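L-hydantoinase (Arthrobacter aurescens, PDB 1GKR) hydrolyses 5-substituted hydantoins, preferring aryl over alkyl derivatives, as a homotetrameric two-zinc cyclic amidase whose enantioselectivity depends on the substrate. Local coordinates at residues 55-60 / 372-377; 118-123 / 426-431; 339-344 / 362-367. All coordinates share one frame; numbering follows the deposited sequence.

Contact 1 (55-60 / 372-377); sequences GVVDEH and FGIYPQ. With ZN (zinc ion), chain F.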
ATOM      1  N   GLY A  55      20.473 -12.881  30.820  1.00 13.21           N
ATOM      2  CA  GLY A  55      19.299 -13.489  31.397  1.00 13.81           C
ATOM      3  C   GLY A  55      18.093 -13.075  30.574  1.00 14.54           C
ATOM      4  O   GLY A  55      18.033 -11.956  30.060  1.00 14.46           O
ATOM      5  N   VAL A  56      17.132 -13.977  30.424  1.00 13.00           N
ATOM      6  CA  VAL A  56      15.933 -13.659  29.664  1.00 12.28           C
ATOM      7  C   VAL A  56      15.071 -12.666  30.438  1.00 13.79           C
ATOM      8  O   VAL A  56      14.924 -12.786  31.653  1.00 17.39           O
ATOM      9  CB  VAL A  56      15.103 -14.910  29.404  1.00  9.82           C
ATOM     10  CG1 VAL A  56      13.722 -14.520  28.897  1.00  5.36           C
ATOM     11  CG2 VAL A  56      15.832 -15.793  28.397  1.00  9.84           C
ATOM     12  N   VAL A  57      14.524 -11.681  29.735  1.00 11.55           N
ATOM     13  CA  VAL A  57      13.659 -10.681  30.341  1.00 11.35           C
ATOM     14  C   VAL A  57      12.257 -10.938  29.810  1.00 12.16           C
ATOM     15  O   VAL A  57      11.976 -10.668  28.646  1.00 12.24           O
ATOM     16  CB  VAL A  57      14.094  -9.240  29.961  1.00 12.59           C
ATOM     17  CG1 VAL A  57      13.054  -8.235  30.424  1.00 10.30           C
ATOM     18  CG2 VAL A  57      15.440  -8.920  30.602  1.00 10.57           C
ATOM     19  N   ASP A  58      11.384 -11.477  30.657  1.00 12.74           N
ATOM     20  CA  ASP A  58      10.019 -11.772  30.242  1.00 11.69           C
ATOM     21  C   ASP A  58       9.064 -10.662  30.690  1.00 11.20           C
ATOM     22  O   ASP A  58       8.818 -10.475  31.881  1.00 12.51           O
ATOM     23  CB  ASP A  58       9.576 -13.114  30.808  1.00 11.15           C
ATOM     24  CG  ASP A  58       8.357 -13.643  30.112  1.00 12.89           C
ATOM     25  OD1 ASP A  58       7.507 -12.821  29.729  1.00 16.20           O
ATOM     26  OD2 ASP A  58       8.235 -14.872  29.945  1.00 16.15           O
ATOM     27  N   GLU A  59       8.539  -9.931  29.712  1.00 10.57           N
ATOM     28  CA  GLU A  59       7.635  -8.800  29.928  1.00 12.29           C
ATOM     29  C   GLU A  59       6.184  -9.204  30.126  1.00 13.42           C
ATOM     30  O   GLU A  59       5.328  -8.346  30.355  1.00 14.74           O
ATOM     31  CB  GLU A  59       7.678  -7.869  28.711  1.00 11.18           C
ATOM     32  CG  GLU A  59       7.158  -8.562  27.452  1.00 11.80           C
ATOM     33  CD  GLU A  59       7.280  -7.725  26.190  1.00 13.79           C
ATOM     34  OE1 GLU A  59       8.109  -6.790  26.169  1.00 14.55           O
ATOM     35  OE2 GLU A  59       6.555  -8.020  25.210  1.00 10.74           O
ATOM     36  N   HIS A  60       5.891 -10.493  30.018  1.00 11.81           N
ATOM     37  CA  HIS A  60       4.510 -10.921  30.142  1.00 12.48           C
ATOM     38  C   HIS A  60       4.295 -12.071  31.121  1.00 13.15           C
ATOM     39  O   HIS A  60       4.129 -13.226  30.722  1.00 14.92           O
ATOM     40  CB  HIS A  60       3.991 -11.286  28.760  1.00 11.45           C
ATOM     41  CG  HIS A  60       2.502 -11.348  28.683  1.00 16.79           C
ATOM     42  ND1 HIS A  60       1.808 -11.163  27.504  1.00 15.81           N
ATOM     43  CD2 HIS A  60       1.571 -11.573  29.640  1.00 17.98           C
ATOM     44  CE1 HIS A  60       0.514 -11.270  27.744  1.00 18.88           C
ATOM     45  NE2 HIS A  60       0.343 -11.519  29.031  1.00 16.75           N
ATOM     46  N   PHE A 372      11.151  -1.098  27.588  1.00 12.20           N
ATOM     47  CA  PHE A 372      10.693  -0.633  28.891  1.00 12.34           C
ATOM     48  C   PHE A 372      11.650   0.298  29.606  1.00 14.55           C
ATOM     49  O   PHE A 372      11.360   0.794  30.705  1.00 15.82           O
ATOM     50  CB  PHE A 372      10.360  -1.821  29.780  1.00 10.28           C
ATOM     51  CG  PHE A 372       9.051  -2.451  29.446  1.00 10.07           C
ATOM     52  CD1 PHE A 372       7.865  -1.868  29.877  1.00  8.95           C
ATOM     53  CD2 PHE A 372       8.997  -3.601  28.661  1.00  7.09           C
ATOM     54  CE1 PHE A 372       6.636  -2.435  29.523  1.00 14.13           C
ATOM     55  CE2 PHE A 372       7.780  -4.172  28.303  1.00  7.80           C
ATOM     56  CZ  PHE A 372       6.597  -3.597  28.730  1.00  9.10           C
ATOM     57  N   GLY A 373      12.791   0.535  28.976  1.00 12.37           N
ATOM     58  CA  GLY A 373      13.764   1.428  29.558  1.00 11.83           C
ATOM     59  C   GLY A 373      14.585   0.875  30.698  1.00 11.39           C
ATOM     60  O   GLY A 373      15.053   1.638  31.532  1.00 12.40           O
ATOM     61  N   ILE A 374      14.768  -0.435  30.759  1.00 11.66           N
ATOM     62  CA  ILE A 374      15.581  -1.004  31.826  1.00 13.74           C
ATOM     63  C   ILE A 374      16.826  -1.576  31.163  1.00 18.34           C
ATOM     64  O   ILE A 374      17.579  -2.342  31.772  1.00 19.35           O
ATOM     65  CB  ILE A 374      14.817  -2.134  32.574  1.00 10.51           C
ATOM     66  CG1 ILE A 374      14.410  -3.246  31.607  1.00  8.83           C
ATOM     67  CG2 ILE A 374      13.566  -1.577  33.224  1.00  9.53           C
ATOM     68  CD1 ILE A 374      13.593  -4.352  32.265  1.00  3.01           C
ATOM     69  N   TYR A 375      17.056  -1.134  29.926  1.00 23.38           N
ATOM     70  CA  TYR A 375      18.122  -1.654  29.096  1.00 26.31           C
ATOM     71  C   TYR A 375      19.530  -1.885  29.578  1.00 32.84           C
ATOM     72  O   TYR A 375      19.789  -2.910  30.221  1.00 45.18           O
ATOM     73  CB  TYR A 375      18.226  -0.927  27.758  1.00 23.47           C
ATOM     74  CG  TYR A 375      19.301  -1.546  26.864  1.00 18.45           C
ATOM     75  CD1 TYR A 375      19.288  -2.907  26.551  1.00 17.13           C
ATOM     76  CD2 TYR A 375      20.347  -0.775  26.368  1.00 19.06           C
ATOM     77  CE1 TYR A 375      20.299  -3.481  25.766  1.00 17.39           C
ATOM     78  CE2 TYR A 375      21.354  -1.331  25.586  1.00 19.28           C
ATOM     79  CZ  TYR A 375      21.332  -2.682  25.284  1.00 22.34           C
ATOM     80  OH  TYR A 375      22.353  -3.207  24.495  1.00 25.51           O
ATOM     81  N   PRO A 376      20.453  -0.941  29.335  1.00 27.11           N
ATOM     82  CA  PRO A 376      21.796  -1.310  29.816  1.00 20.53           C
ATOM     83  C   PRO A 376      21.825  -2.219  31.074  1.00 21.57           C
ATOM     84  O   PRO A 376      22.586  -3.193  31.117  1.00 23.25           O
ATOM     85  CB  PRO A 376      22.488   0.034  29.974  1.00 14.88           C
ATOM     86  CG  PRO A 376      21.351   0.933  30.351  1.00 21.87           C
ATOM     87  CD  PRO A 376      20.215   0.509  29.457  1.00 20.76           C
ATOM     88  N   GLN A 377      20.958  -1.959  32.059  1.00 18.98           N
ATOM     89  CA  GLN A 377      20.935  -2.779  33.279  1.00 18.18           C
ATOM     90  C   GLN A 377      20.608  -4.257  33.030  1.00 16.04           C
ATOM     91  O   GLN A 377      21.346  -5.135  33.477  1.00 15.17           O
ATOM     92  CB  GLN A 377      19.947  -2.212  34.298  1.00 16.65           C
ATOM     93  CG  GLN A 377      20.059  -2.893  35.644  1.00 16.91           C
ATOM     94  CD  GLN A 377      19.044  -2.391  36.653  1.00 17.69           C
ATOM     95  OE1 GLN A 377      18.350  -1.402  36.421  1.00 22.25           O
ATOM     96  NE2 GLN A 377      18.960  -3.068  37.787  1.00 14.56           N
TER
HETATM   97 ZN    ZN F1453      -1.595 -12.206  29.545  1.00 17.02          ZN
HETATM   98  O   HOH W   1      -3.473 -13.556  28.584  1.00 20.72           O
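Glu59, whose carboxylate meets Phe372, sits inside an Asx turn within 55-60, in which His60 N donates to Asp58 OD1 over 2.8 Å at 160°, nearly along the carboxylate's C-O axis. The chain turns a corner at Glu59, within this Asx turn. His60 binds zinc through NE2 at 2.1 Å, its ND1 is bonded to Glu262, and with His62 it forms the HxH pair at the end of the first barrel strand, characteristic of amidohydrolases; Asp312 and carboxylated Lys147 bind the same ion.

Across the contact, Glu59 and Phe372 cross at about a right angle. Glu59 CG sits between the backbone N and the carbonyl carbon (chi1 64°), and the chain runs extended beyond it, which brings OE1 to the ring edge. There Glu59 OE1 lies in the ring plane, 3.4 Å from Phe372 CE2, with carboxylate and ring 85° apart, so the oxygen faces the weakly positive ring edge. The stronger polar partner of this carboxylate is Thr308, whose OG1 bonds to OE2. Beside this pair, Val57 CG1 touches Ile374 CD1 at 4.3 Å.

A Schellman motif at Gly373, with positive phi, ends helix 357-372 just after Phe372. The Phe372 ring reaches Ile91 of strand 87-92 and Ile236 of strand 234-237; Pro368 of the helix packs on both Val57 and Glu59.

Contact 2 (118-123 / 426-431); sequences KVDFAL and TMVRGT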
ATOM      1  N   LYS A 118      12.271 -14.673  43.750  1.00 22.30           N
ATOM      2  CA  LYS A 118      13.636 -15.178  43.718  1.00 20.04           C
ATOM      3  C   LYS A 118      14.445 -14.666  42.515  1.00 19.63           C
ATOM      4  O   LYS A 118      15.658 -14.851  42.457  1.00 22.40           O
ATOM      5  CB  LYS A 118      13.631 -16.709  43.764  1.00 17.97           C
ATOM      6  CG  LYS A 118      13.151 -17.313  45.088  1.00 16.31           C
ATOM      7  CD  LYS A 118      13.607 -18.770  45.178  1.00 21.10           C
ATOM      8  CE  LYS A 118      13.404 -19.377  46.559  1.00 22.39           C
ATOM      9  NZ  LYS A 118      11.982 -19.755  46.781  1.00 26.31           N
ATOM     10  N   VAL A 119      13.781 -14.042  41.550  1.00 17.10           N
ATOM     11  CA  VAL A 119      14.483 -13.454  40.411  1.00 15.73           C
ATOM     12  C   VAL A 119      14.102 -11.970  40.449  1.00 16.08           C
ATOM     13  O   VAL A 119      13.207 -11.587  41.196  1.00 15.83           O
ATOM     14  CB  VAL A 119      14.073 -14.110  39.078  1.00 14.60           C
ATOM     15  CG1 VAL A 119      14.490 -15.580  39.083  1.00 13.50           C
ATOM     16  CG2 VAL A 119      12.584 -13.980  38.862  1.00 12.25           C
ATOM     17  N   ASP A 120      14.771 -11.120  39.685  1.00 15.46           N
ATOM     18  CA  ASP A 120      14.436  -9.698  39.749  1.00 14.50           C
ATOM     19  C   ASP A 120      13.112  -9.388  39.050  1.00 14.37           C
ATOM     20  O   ASP A 120      12.630 -10.178  38.226  1.00 12.69           O
ATOM     21  CB  ASP A 120      15.588  -8.859  39.178  1.00 16.48           C
ATOM     22  CG  ASP A 120      16.777  -8.752  40.146  1.00 18.79           C
ATOM     23  OD1 ASP A 120      16.722  -9.318  41.263  1.00 16.08           O
ATOM     24  OD2 ASP A 120      17.774  -8.094  39.789  1.00 21.12           O
ATOM     25  N   PHE A 121      12.526  -8.235  39.362  1.00 10.12           N
ATOM     26  CA  PHE A 121      11.238  -7.906  38.786  1.00 10.54           C
ATOM     27  C   PHE A 121      10.960  -6.424  38.582  1.00 12.37           C
ATOM     28  O   PHE A 121      11.528  -5.563  39.253  1.00 14.99           O
ATOM     29  CB  PHE A 121      10.144  -8.458  39.693  1.00 10.46           C
ATOM     30  CG  PHE A 121      10.143  -7.831  41.068  1.00 10.90           C
ATOM     31  CD1 PHE A 121      11.098  -8.191  42.015  1.00  9.29           C
ATOM     32  CD2 PHE A 121       9.235  -6.819  41.387  1.00 10.00           C
ATOM     33  CE1 PHE A 121      11.155  -7.547  43.265  1.00  7.86           C
ATOM     34  CE2 PHE A 121       9.286  -6.172  42.633  1.00  9.42           C
ATOM     35  CZ  PHE A 121      10.248  -6.537  43.569  1.00  5.69           C
ATOM     36  N   ALA A 122      10.047  -6.155  37.658  1.00 10.93           N
ATOM     37  CA  ALA A 122       9.586  -4.815  37.351  1.00 11.51           C
ATOM     38  C   ALA A 122       8.063  -4.956  37.432  1.00 14.26           C
ATOM     39  O   ALA A 122       7.537  -6.070  37.327  1.00 14.18           O
ATOM     40  CB  ALA A 122      10.004  -4.419  35.947  1.00 11.54           C
ATOM     41  N   LEU A 123       7.346  -3.851  37.597  1.00 14.10           N
ATOM     42  CA  LEU A 123       5.903  -3.940  37.702  1.00 12.21           C
ATOM     43  C   LEU A 123       5.087  -3.080  36.766  1.00 12.63           C
ATOM     44  O   LEU A 123       5.454  -1.953  36.438  1.00 14.45           O
ATOM     45  CB  LEU A 123       5.475  -3.622  39.123  1.00 11.49           C
ATOM     46  CG  LEU A 123       5.949  -4.610  40.170  1.00 11.75           C
ATOM     47  CD1 LEU A 123       5.566  -4.084  41.523  1.00 14.88           C
ATOM     48  CD2 LEU A 123       5.321  -5.967  39.926  1.00 10.65           C
ATOM     49  N   THR A 426      22.108 -20.330  35.902  1.00 16.44           N
ATOM     50  CA  THR A 426      21.523 -19.031  35.701  1.00 16.33           C
ATOM     51  C   THR A 426      21.892 -18.185  36.894  1.00 17.34           C
ATOM     52  O   THR A 426      21.758 -18.623  38.040  1.00 19.15           O
ATOM     53  CB  THR A 426      19.975 -19.109  35.493  1.00 14.86           C
ATOM     54  OG1 THR A 426      19.321 -18.220  36.401  1.00 15.81           O
ATOM     55  CG2 THR A 426      19.466 -20.513  35.661  1.00  9.46           C
ATOM     56  N   MET A 427      22.428 -16.998  36.626  1.00 16.02           N
ATOM     57  CA  MET A 427      22.799 -16.112  37.709  1.00 18.82           C
ATOM     58  C   MET A 427      22.255 -14.721  37.503  1.00 20.17           C
ATOM     59  O   MET A 427      22.125 -14.248  36.363  1.00 18.94           O
ATOM     60  CB  MET A 427      24.323 -16.036  37.884  1.00 20.97           C
ATOM     61  CG  MET A 427      25.102 -15.273  36.822  1.00 21.74           C
ATOM     62  SD  MET A 427      26.729 -14.648  37.439  1.00 27.70           S
ATOM     63  CE  MET A 427      27.682 -16.128  37.559  1.00 21.05           C
ATOM     64  N   VAL A 428      21.893 -14.078  38.609  1.00 18.63           N
ATOM     65  CA  VAL A 428      21.420 -12.711  38.523  1.00 20.20           C
ATOM     66  C   VAL A 428      22.275 -11.891  39.476  1.00 20.63           C
ATOM     67  O   VAL A 428      22.556 -12.319  40.603  1.00 21.03           O
ATOM     68  CB  VAL A 428      19.888 -12.568  38.824  1.00 17.59           C
ATOM     69  CG1 VAL A 428      19.279 -13.916  39.010  1.00 14.63           C
ATOM     70  CG2 VAL A 428      19.649 -11.644  40.005  1.00 16.26           C
ATOM     71  N   ARG A 429      22.716 -10.731  38.987  1.00 18.76           N
ATOM     72  CA  ARG A 429      23.564  -9.824  39.739  1.00 16.17           C
ATOM     73  C   ARG A 429      24.772 -10.522  40.372  1.00 18.19           C
ATOM     74  O   ARG A 429      25.098 -10.330  41.551  1.00 17.21           O
ATOM     75  CB  ARG A 429      22.735  -9.077  40.780  1.00 10.99           C
ATOM     76  CG  ARG A 429      21.905  -7.978  40.160  1.00 10.39           C
ATOM     77  CD  ARG A 429      20.974  -7.311  41.158  1.00 13.12           C
ATOM     78  NE  ARG A 429      19.910  -8.209  41.591  1.00 17.21           N
ATOM     79  CZ  ARG A 429      19.914  -8.878  42.738  1.00 19.60           C
ATOM     80  NH1 ARG A 429      20.929  -8.747  43.576  1.00 21.48           N
ATOM     81  NH2 ARG A 429      18.908  -9.689  43.041  1.00 21.24           N
ATOM     82  N   GLY A 430      25.432 -11.343  39.568  1.00 18.16           N
ATOM     83  CA  GLY A 430      26.615 -12.026  40.038  1.00 20.15           C
ATOM     84  C   GLY A 430      26.454 -13.233  40.943  1.00 21.70           C
ATOM     85  O   GLY A 430      27.463 -13.791  41.375  1.00 23.85           O
ATOM     86  N   THR A 431      25.238 -13.662  41.264  1.00 18.38           N
ATOM     87  CA  THR A 431      25.163 -14.835  42.122  1.00 17.33           C
ATOM     88  C   THR A 431      24.355 -15.964  41.474  1.00 16.79           C
ATOM     89  O   THR A 431      23.326 -15.729  40.833  1.00 16.83           O
ATOM     90  CB  THR A 431      24.648 -14.461  43.561  1.00 17.80           C
ATOM     91  OG1 THR A 431      23.355 -15.022  43.782  1.00 21.38           O
ATOM     92  CG2 THR A 431      24.598 -12.941  43.755  1.00 14.02           C
TER
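Arg429 reaches across to Asp120 from the tip of a type I' turn, Val428 to Thr431, that joins strands 418-428 and 431-435. The turn is closed by Val428 N to Thr431 O and Thr431 N to Val428 O, each 3.1 Å. From CA, the CB of Arg429 points toward 118-123, and Arg429 CG, placed beside the backbone N (chi1 -76°), comes within 4.1 Å of Asp120 OD2. CD lies closer, 3.6 Å from Asp120 OD2. A bend at chi3 (-68°) then swings the guanidinium round so that its NE side faces the acid. Arg429 NE donates to Asp120 OD2 at 2.8 Å, and Arg429 NH2 to Asp120 OD1, also at 2.8 Å; both bonds are fairly straight. Each Asp120 oxygen accepts through its syn lone pair and lies close to the guanidinium plane, and the two planes differ by only 6°: a side-on, bidentate salt bridge.

Val428 adds an apolar neighbour, its CG2 lying 3.9 Å from Asp120 OD1. Each carboxylate oxygen has a further partner, Gln447 N at OD1 and Lys378 NZ at OD2, while Phe445 forms a cation-pi contact with Arg429. A leucine in place of Arg429 would probably leave this buried carboxylate without its paired donors, and Phe445 without its cation.

The contact thus ties strand 120-123 to the hairpin of 418-428 and 431-435 by charge. With two cationic side chains around it, Asp120 is likely to stay ionised despite its burial.

Contact 3 (339-344 / 362-367); sequences ETSLPM and EVMCEK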
ATOM      1  N   GLU A 339       8.781 -21.958  32.938  1.00 19.13           N
ATOM      2  CA  GLU A 339       9.801 -22.994  32.980  1.00 20.95           C
ATOM      3  C   GLU A 339      10.100 -23.620  31.623  1.00 20.28           C
ATOM      4  O   GLU A 339      11.126 -24.274  31.455  1.00 20.02           O
ATOM      5  CB  GLU A 339       9.375 -24.073  33.982  1.00 23.35           C
ATOM      6  CG  GLU A 339      10.521 -24.660  34.774  1.00 26.37           C
ATOM      7  CD  GLU A 339      10.055 -25.531  35.919  1.00 26.65           C
ATOM      8  OE1 GLU A 339       9.268 -25.041  36.753  1.00 23.98           O
ATOM      9  OE2 GLU A 339      10.483 -26.703  35.986  1.00 28.07           O
ATOM     10  N   THR A 340       9.219 -23.399  30.654  1.00 19.65           N
ATOM     11  CA  THR A 340       9.381 -23.972  29.321  1.00 18.85           C
ATOM     12  C   THR A 340       9.656 -22.997  28.166  1.00 19.82           C
ATOM     13  O   THR A 340       9.906 -23.426  27.036  1.00 19.95           O
ATOM     14  CB  THR A 340       8.136 -24.771  28.954  1.00 18.91           C
ATOM     15  OG1 THR A 340       6.984 -23.928  29.048  1.00 16.92           O
ATOM     16  CG2 THR A 340       7.969 -25.934  29.889  1.00 19.86           C
ATOM     17  N   SER A 341       9.616 -21.697  28.438  1.00 17.92           N
ATOM     18  CA  SER A 341       9.821 -20.712  27.396  1.00 14.56           C
ATOM     19  C   SER A 341      11.156 -20.788  26.654  1.00 14.86           C
ATOM     20  O   SER A 341      11.181 -20.956  25.431  1.00 12.61           O
ATOM     21  CB  SER A 341       9.648 -19.324  27.969  1.00 11.68           C
ATOM     22  OG  SER A 341       9.697 -18.398  26.920  1.00 10.90           O
ATOM     23  N   LEU A 342      12.266 -20.664  27.373  1.00 15.01           N
ATOM     24  CA  LEU A 342      13.577 -20.705  26.718  1.00 15.62           C
ATOM     25  C   LEU A 342      13.849 -22.072  26.107  1.00 17.45           C
ATOM     26  O   LEU A 342      14.173 -22.180  24.922  1.00 20.02           O
ATOM     27  CB  LEU A 342      14.707 -20.368  27.700  1.00 13.57           C
ATOM     28  CG  LEU A 342      15.911 -19.535  27.214  1.00 14.35           C
ATOM     29  CD1 LEU A 342      17.101 -19.814  28.116  1.00 11.15           C
ATOM     30  CD2 LEU A 342      16.272 -19.854  25.788  1.00  9.82           C
ATOM     31  N   PRO A 343      13.739 -23.140  26.906  1.00 17.64           N
ATOM     32  CA  PRO A 343      14.004 -24.451  26.308  1.00 16.88           C
ATOM     33  C   PRO A 343      13.150 -24.779  25.083  1.00 16.17           C
ATOM     34  O   PRO A 343      13.613 -25.460  24.157  1.00 16.10           O
ATOM     35  CB  PRO A 343      13.804 -25.432  27.478  1.00 14.68           C
ATOM     36  CG  PRO A 343      13.165 -24.616  28.568  1.00 16.00           C
ATOM     37  CD  PRO A 343      13.683 -23.234  28.373  1.00 16.85           C
ATOM     38  N   MET A 344      11.920 -24.287  25.051  1.00 13.28           N
ATOM     39  CA  MET A 344      11.091 -24.571  23.901  1.00 14.72           C
ATOM     40  C   MET A 344      11.638 -23.846  22.672  1.00 17.71           C
ATOM     41  O   MET A 344      11.698 -24.431  21.591  1.00 20.25           O
ATOM     42  CB  MET A 344       9.646 -24.174  24.177  1.00 14.15           C
ATOM     43  CG  MET A 344       8.644 -25.267  23.833  1.00 19.33           C
ATOM     44  SD  MET A 344       9.152 -26.891  24.472  1.00 22.60           S
ATOM     45  CE  MET A 344       8.498 -27.948  23.248  1.00 23.05           C
ATOM     46  N   GLU A 362      17.859 -11.254  20.894  1.00 14.37           N
ATOM     47  CA  GLU A 362      17.285  -9.953  20.594  1.00 15.20           C
ATOM     48  C   GLU A 362      15.838  -9.842  21.053  1.00 14.44           C
ATOM     49  O   GLU A 362      15.459  -8.853  21.696  1.00 13.89           O
ATOM     50  CB  GLU A 362      17.352  -9.670  19.094  1.00 16.69           C
ATOM     51  CG  GLU A 362      16.933  -8.258  18.746  1.00 18.61           C
ATOM     52  CD  GLU A 362      16.850  -8.016  17.256  1.00 21.46           C
ATOM     53  OE1 GLU A 362      16.297  -8.892  16.550  1.00 25.42           O
ATOM     54  OE2 GLU A 362      17.320  -6.948  16.796  1.00 19.56           O
ATOM     55  N   VAL A 363      15.034 -10.855  20.728  1.00 11.70           N
ATOM     56  CA  VAL A 363      13.618 -10.837  21.092  1.00 13.06           C
ATOM     57  C   VAL A 363      13.287 -11.278  22.532  1.00 15.73           C
ATOM     58  O   VAL A 363      12.207 -10.956  23.048  1.00 16.44           O
ATOM     59  CB  VAL A 363      12.791 -11.706  20.127  1.00  9.89           C
ATOM     60  CG1 VAL A 363      13.017 -11.271  18.706  1.00  1.37           C
ATOM     61  CG2 VAL A 363      13.157 -13.149  20.300  1.00 10.97           C
ATOM     62  N   MET A 364      14.203 -12.004  23.177  1.00 14.20           N
ATOM     63  CA  MET A 364      13.967 -12.478  24.534  1.00 14.00           C
ATOM     64  C   MET A 364      14.735 -11.729  25.600  1.00 15.04           C
ATOM     65  O   MET A 364      14.445 -11.894  26.788  1.00 17.07           O
ATOM     66  CB  MET A 364      14.273 -13.977  24.654  1.00  9.27           C
ATOM     67  CG  MET A 364      13.287 -14.817  23.901  1.00 12.12           C
ATOM     68  SD  MET A 364      13.468 -16.571  24.146  1.00 17.33           S
ATOM     69  CE  MET A 364      12.420 -16.819  25.570  1.00 10.61           C
ATOM     70  N   CYS A 365      15.707 -10.911  25.195  1.00 13.65           N
ATOM     71  CA  CYS A 365      16.498 -10.163  26.162  1.00 12.54           C
ATOM     72  C   CYS A 365      16.604  -8.680  25.862  1.00 14.89           C
ATOM     73  O   CYS A 365      16.154  -7.845  26.639  1.00 16.13           O
ATOM     74  CB  CYS A 365      17.913 -10.734  26.249  1.00 13.22           C
ATOM     75  SG  CYS A 365      18.004 -12.530  26.440  1.00 13.13           S
ATOM     76  N   GLU A 366      17.203  -8.356  24.725  1.00 15.72           N
ATOM     77  CA  GLU A 366      17.417  -6.968  24.353  1.00 15.72           C
ATOM     78  C   GLU A 366      16.195  -6.079  24.162  1.00 16.20           C
ATOM     79  O   GLU A 366      16.032  -5.107  24.905  1.00 15.77           O
ATOM     80  CB  GLU A 366      18.303  -6.913  23.112  1.00 17.89           C
ATOM     81  CG  GLU A 366      19.768  -7.146  23.423  1.00 22.10           C
ATOM     82  CD  GLU A 366      20.600  -7.466  22.195  1.00 23.64           C
ATOM     83  OE1 GLU A 366      20.292  -6.912  21.117  1.00 21.74           O
ATOM     84  OE2 GLU A 366      21.570  -8.257  22.324  1.00 24.25           O
ATOM     85  N   LYS A 367      15.344  -6.389  23.185  1.00 12.95           N
ATOM     86  CA  LYS A 367      14.184  -5.547  22.935  1.00 15.46           C
ATOM     87  C   LYS A 367      13.262  -5.367  24.143  1.00 14.05           C
ATOM     88  O   LYS A 367      12.869  -4.240  24.474  1.00 13.20           O
ATOM     89  CB  LYS A 367      13.397  -6.065  21.725  1.00 20.68           C
ATOM     90  CG  LYS A 367      13.643  -5.267  20.453  1.00 28.43           C
ATOM     91  CD  LYS A 367      13.238  -6.067  19.212  1.00 36.71           C
ATOM     92  CE  LYS A 367      13.354  -5.228  17.943  1.00 39.92           C
ATOM     93  NZ  LYS A 367      14.648  -4.480  17.926  1.00 45.92           N
TER
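Met364 and Ser341 make a small, buried van der Waals contact between two successive helices, 341-350 and 357-372, that follow the barrel strand leading to the zinc ligand Asp312. The evidence is one methyl group: Met364 CE approaches Ser341 OG at 3.4 Å and Leu342 CA at 4.2 Å, and the two segments bury just 104 Å² between them. The methionine extends tip-first toward the opening turn of helix 341-350. Its CG stands beside the backbone N (chi1 -69°) and CG to SD continues extended, before a bend at chi3 (89°) sets the methyl over the start of the other helix. Ser341 meets it with its hydroxyl. Leu342 is met at CA, and the end of its side chain comes nearly as close to the facing helix.

Both segments have regular backbone bonding of their own. Met344 N bonds to Thr340 O at 3.0 Å in the first turn of helix 341-350, whereas Lys367 N reaches back five residues to Glu362 O at 2.9 Å, a wider pi-type turn that includes Met364.

Around the pair, Leu342 packs on Val56 of strand 51-62 and Pro423 of strand 418-428. Met364 touches Leu309 of strand 308-309, and its backbone bonds to Val57, so helix 357-372 is fastened directly to strand 51-62.

Overall arrangement
All three contacts are largely buried, though contact 2, centred about 15 Å from the centre of the chain, lies farther out than contact 3 (about 8 Å) or contact 1 (about 10 Å), and its arginine side is partly exposed. Contact 1 takes in the end of helix 357-372 and contact 3 its middle, and the two touch along strand 51-62. Contact 2 touches neither, but strands 51-62, 87-92 and 120-123 link it laterally to contact 1. Chemistry follows place: contact 3 is dispersive packing of helix on helix, contact 1 mixes apolar and carboxylate-ring contacts near the metal site, on the strand that carries zinc-binding His60, and contact 2 relies on a charged pair remote from the zincs.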